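PDB 6T1B: purine nucleoside phosphorylase YlmD from Geobacillus stearothermophilus, which phosphorolyses adenosine, inosine and S-methyl-5'-thioadenosine to the free base and the corresponding sugar 1-phosphate, and also deaminates adenosine, with zinc as cofactor. Local coordinates for residues G38-L43 against L47-D52. Numbering follows the deposited sequence.
Sequences GPFASL and LHVGDD. With NOS (inosine), chain B.
Asp-51 OD2 lies 3.5 Å from Phe-40 CB and accepts two hydrogen bonds, from Ser-36 OG and Asn-44 ND2, which hold the carboxylate over the start of the Phe-40 side chain. Its partner oxygen, OD1, takes a weak, bent bond from Asp-52 N (2.7 Å, 140° at the hydrogen). The Asp-51 carboxylate lies nearly parallel to the aromatic ring, the planes 19° apart, swung there by a chi1 of -165° that sets CG opposite the main-chain nitrogen. Asp-51 CB makes the CH-pi contact, 3.8 Å from the ring centroid of Phe-40 and nearly on the ring normal, while OD1 comes to 3.4 Å from Phe-40 CD1. Pro-39 CG sits over the opposite face, offset toward the rim. At the far end of the ring, Phe-40 CE2 meets Val-49 CG2 at 3.6 Å, and CZ comes to 3.3 Å from Val-49 O. The other methyl of Val-49, CG1, turns to the ligand and touches inosine C8 at 3.3 Å. Two residues earlier in the same loop, Leu-47 N donates a fairly straight bond to inosine O6 (2.8 Å). Both segments belong to the loop between strand 25-29 and helix 53-67, folded back on itself at the surface. Val-49 is thus shared between purine and phenyl ring, and the contact joins the base-binding backbone to a partly exposed aromatic packed against a carboxylate whose charge is probably eased by its amide and hydroxyl partners.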
ATOM      1  N   GLY A  38      23.206   1.366   6.951  1.00 12.92           N
ATOM      2  CA  GLY A  38      23.165  -0.018   7.384  1.00 14.06           C
ATOM      3  C   GLY A  38      21.996  -0.755   6.764  1.00 14.32           C
ATOM      4  O   GLY A  38      21.731  -0.673   5.555  1.00 14.85           O
ATOM      5  N   PRO A  39      21.238  -1.490   7.569  1.00 13.01           N
ATOM      6  CA  PRO A  39      20.131  -2.257   6.991  1.00 12.49           C
ATOM      7  C   PRO A  39      19.042  -1.366   6.407  1.00 11.41           C
ATOM      8  O   PRO A  39      18.139  -1.867   5.719  1.00 12.84           O
ATOM      9  CB  PRO A  39      19.594  -3.082   8.173  1.00 14.33           C
ATOM     10  CG  PRO A  39      19.989  -2.280   9.376  1.00 16.32           C
ATOM     11  CD  PRO A  39      21.277  -1.583   9.049  1.00 14.83           C
ATOM     12  N   PHE A  40      19.047  -0.078   6.744  1.00 10.40           N
ATOM     13  CA  PHE A  40      18.032   0.852   6.304  1.00 10.29           C
ATOM     14  C   PHE A  40      18.458   1.625   5.074  1.00 12.26           C
ATOM     15  O   PHE A  40      17.735   2.535   4.659  1.00 11.49           O
ATOM     16  CB  PHE A  40      17.711   1.824   7.439  1.00 12.70           C
ATOM     17  CG  PHE A  40      17.351   1.129   8.734  1.00 10.59           C
ATOM     18  CD1 PHE A  40      18.161   1.267   9.849  1.00 12.48           C
ATOM     19  CD2 PHE A  40      16.224   0.342   8.828  1.00 11.58           C
ATOM     20  CE1 PHE A  40      17.833   0.611  11.027  1.00 13.03           C
ATOM     21  CE2 PHE A  40      15.906  -0.324  10.002  1.00 13.36           C
ATOM     22  CZ  PHE A  40      16.713  -0.169  11.107  1.00 13.58           C
ATOM     23  N   ALA A  41      19.611   1.287   4.488  1.00 11.19           N
ATOM     24  CA  ALA A  41      20.183   2.087   3.402  1.00 11.81           C
ATOM     25  C   ALA A  41      19.250   2.065   2.199  1.00 11.60           C
ATOM     26  O   ALA A  41      18.914   0.988   1.703  1.00 12.24           O
ATOM     27  CB  ALA A  41      21.531   1.491   3.027  1.00 13.59           C
ATOM     28  N   SER A  42      18.831   3.248   1.696  1.00 11.76           N
ATOM     29  CA  SER A  42      19.068   4.567   2.293  1.00 11.21           C
ATOM     30  C   SER A  42      17.765   5.376   2.487  1.00 11.42           C
ATOM     31  O   SER A  42      17.663   6.161   3.429  1.00 12.28           O
ATOM     32  CB  SER A  42      20.020   5.428   1.470  1.00 13.28           C
ATOM     33  OG  SER A  42      19.523   5.688   0.171  1.00 13.36           O
ATOM     34  N   LEU A  43      16.770   5.215   1.605  1.00 11.38           N
ATOM     35  CA  LEU A  43      15.524   5.992   1.702  1.00 11.29           C
ATOM     36  C   LEU A  43      14.484   5.271   2.550  1.00 10.49           C
ATOM     37  O   LEU A  43      13.370   4.974   2.126  1.00 10.08           O
ATOM     38  CB  LEU A  43      14.979   6.333   0.322  1.00 11.42           C
ATOM     39  CG  LEU A  43      13.963   7.464   0.278  1.00 12.47           C
ATOM     40  CD1 LEU A  43      14.597   8.818   0.475  1.00 12.43           C
ATOM     41  CD2 LEU A  43      13.177   7.428  -1.017  1.00 13.77           C
ATOM     42  N   LEU A  47       9.276   5.105  10.477  1.00 12.40           N
ATOM     43  CA  LEU A  47       9.640   5.645  11.773  1.00 11.90           C
ATOM     44  C   LEU A  47       9.602   4.612  12.888  1.00 12.12           C
ATOM     45  O   LEU A  47      10.014   4.928  14.009  1.00 14.82           O
ATOM     46  CB  LEU A  47       8.692   6.792  12.154  1.00 13.26           C
ATOM     47  CG  LEU A  47       8.870   8.047  11.284  1.00 12.78           C
ATOM     48  CD1 LEU A  47       7.675   8.967  11.465  1.00 14.60           C
ATOM     49  CD2 LEU A  47      10.175   8.738  11.622  1.00 14.60           C
ATOM     50  N   HIS A  48       9.095   3.404  12.629  1.00 13.09           N
ATOM     51  CA  HIS A  48       8.992   2.414  13.687  1.00 16.29           C
ATOM     52  C   HIS A  48       9.727   1.125  13.354  1.00 14.60           C
ATOM     53  O   HIS A  48       9.215   0.029  13.570  1.00 16.15           O
ATOM     54  CB  HIS A  48       7.552   2.086  14.086  1.00 24.48           C
ATOM     55  CG  HIS A  48       7.450   1.300  15.369  1.00 29.35           C
ATOM     56  ND1 HIS A  48       7.699   1.858  16.607  1.00 37.90           N
ATOM     57  CD2 HIS A  48       7.173  -0.007  15.600  1.00 33.45           C
ATOM     58  CE1 HIS A  48       7.544   0.940  17.547  1.00 29.44           C
ATOM     59  NE2 HIS A  48       7.228  -0.202  16.961  1.00 44.83           N
ATOM     60  N   VAL A  49      10.941   1.254  12.823  1.00 12.92           N
ATOM     61  CA  VAL A  49      11.771   0.098  12.540  1.00 14.16           C
ATOM     62  C   VAL A  49      13.123   0.174  13.220  1.00 12.88           C
ATOM     63  O   VAL A  49      13.984  -0.666  12.962  1.00 14.27           O
ATOM     64  CB  VAL A  49      11.944  -0.162  11.029  1.00 14.69           C
ATOM     65  CG1 VAL A  49      10.632  -0.541  10.410  1.00 16.34           C
ATOM     66  CG2 VAL A  49      12.565   1.041  10.332  1.00 13.80           C
ATOM     67  N   GLY A  50      13.338   1.158  14.094  1.00 13.28           N
ATOM     68  CA  GLY A  50      14.579   1.260  14.823  1.00 15.29           C
ATOM     69  C   GLY A  50      15.658   2.056  14.126  1.00 12.93           C
ATOM     70  O   GLY A  50      16.814   2.001  14.546  1.00 15.23           O
ATOM     71  N   ASP A  51      15.314   2.780  13.069  1.00 12.32           N
ATOM     72  CA  ASP A  51      16.247   3.676  12.408  1.00 12.51           C
ATOM     73  C   ASP A  51      16.341   5.009  13.156  1.00 13.29           C
ATOM     74  O   ASP A  51      15.525   5.347  14.019  1.00 14.41           O
ATOM     75  CB  ASP A  51      15.788   3.865  10.955  1.00 11.68           C
ATOM     76  CG  ASP A  51      16.835   4.465  10.034  1.00 11.96           C
ATOM     77  OD1 ASP A  51      18.015   4.620  10.407  1.00 13.01           O
ATOM     78  OD2 ASP A  51      16.431   4.773   8.895  1.00 11.60           O
ATOM     79  N   ASP A  52      17.340   5.775  12.775  1.00 12.94           N
ATOM     80  CA  ASP A  52      17.523   7.115  13.310  0.59 14.28           C
ATOM     81  C   ASP A  52      16.405   8.025  12.815  1.00 13.73           C
ATOM     82  O   ASP A  52      16.219   8.195  11.601  1.00 13.59           O
ATOM     83  CB  ASP A  52      18.865   7.657  12.842  0.59 15.19           C
ATOM     84  CG  ASP A  52      19.145   9.005  13.385  0.59 16.09           C
ATOM     85  OD1 ASP A  52      19.549   9.078  14.562  0.59 18.89           O
ATOM     86  OD2 ASP A  52      18.921   9.998  12.649  0.59 15.64           O
TER
HETATM   87  N9  NOS B 301       6.385   0.197  10.470  1.00 28.56           N
HETATM   88  C4  NOS B 301       5.620   1.262  10.169  1.00 26.01           C
HETATM   89  N3  NOS B 301       4.187   1.425   9.828  1.00 25.85           N
HETATM   90  C2  NOS B 301       3.663   2.742   9.597  1.00 25.92           C
HETATM   91  N1  NOS B 301       4.498   3.906   9.688  1.00 25.76           N
HETATM   92  C6  NOS B 301       5.871   3.809  10.009  1.00 23.83           C
HETATM   93  O6  NOS B 301       6.519   4.819  10.055  1.00 19.81           O
HETATM   94  C5  NOS B 301       6.409   2.384  10.250  1.00 24.18           C
HETATM   95  N7  NOS B 301       7.612   1.989  10.529  1.00 21.97           N
HETATM   96  C8  NOS B 301       7.620   0.666  10.678  1.00 27.12           C
HETATM   97  C5' NOS B 301       4.031  -1.884   7.533  1.00 40.47           C
HETATM   98  O5' NOS B 301       4.319  -2.690   6.394  1.00 41.78           O
HETATM   99  C4' NOS B 301       4.733  -2.410   8.759  1.00 38.12           C
HETATM  100  O4' NOS B 301       5.846  -1.537   9.056  1.00 35.88           O
HETATM  101  C1' NOS B 301       5.824  -1.165  10.418  1.00 33.55           C
HETATM  102  C2' NOS B 301       4.385  -1.339  10.893  1.00 36.43           C
HETATM  103  O2' NOS B 301       4.353  -1.635  12.283  1.00 37.52           O
HETATM  104  C3' NOS B 301       3.887  -2.500  10.031  1.00 38.34           C
HETATM  105  O3' NOS B 301       4.167  -3.745  10.693  1.00 39.57           O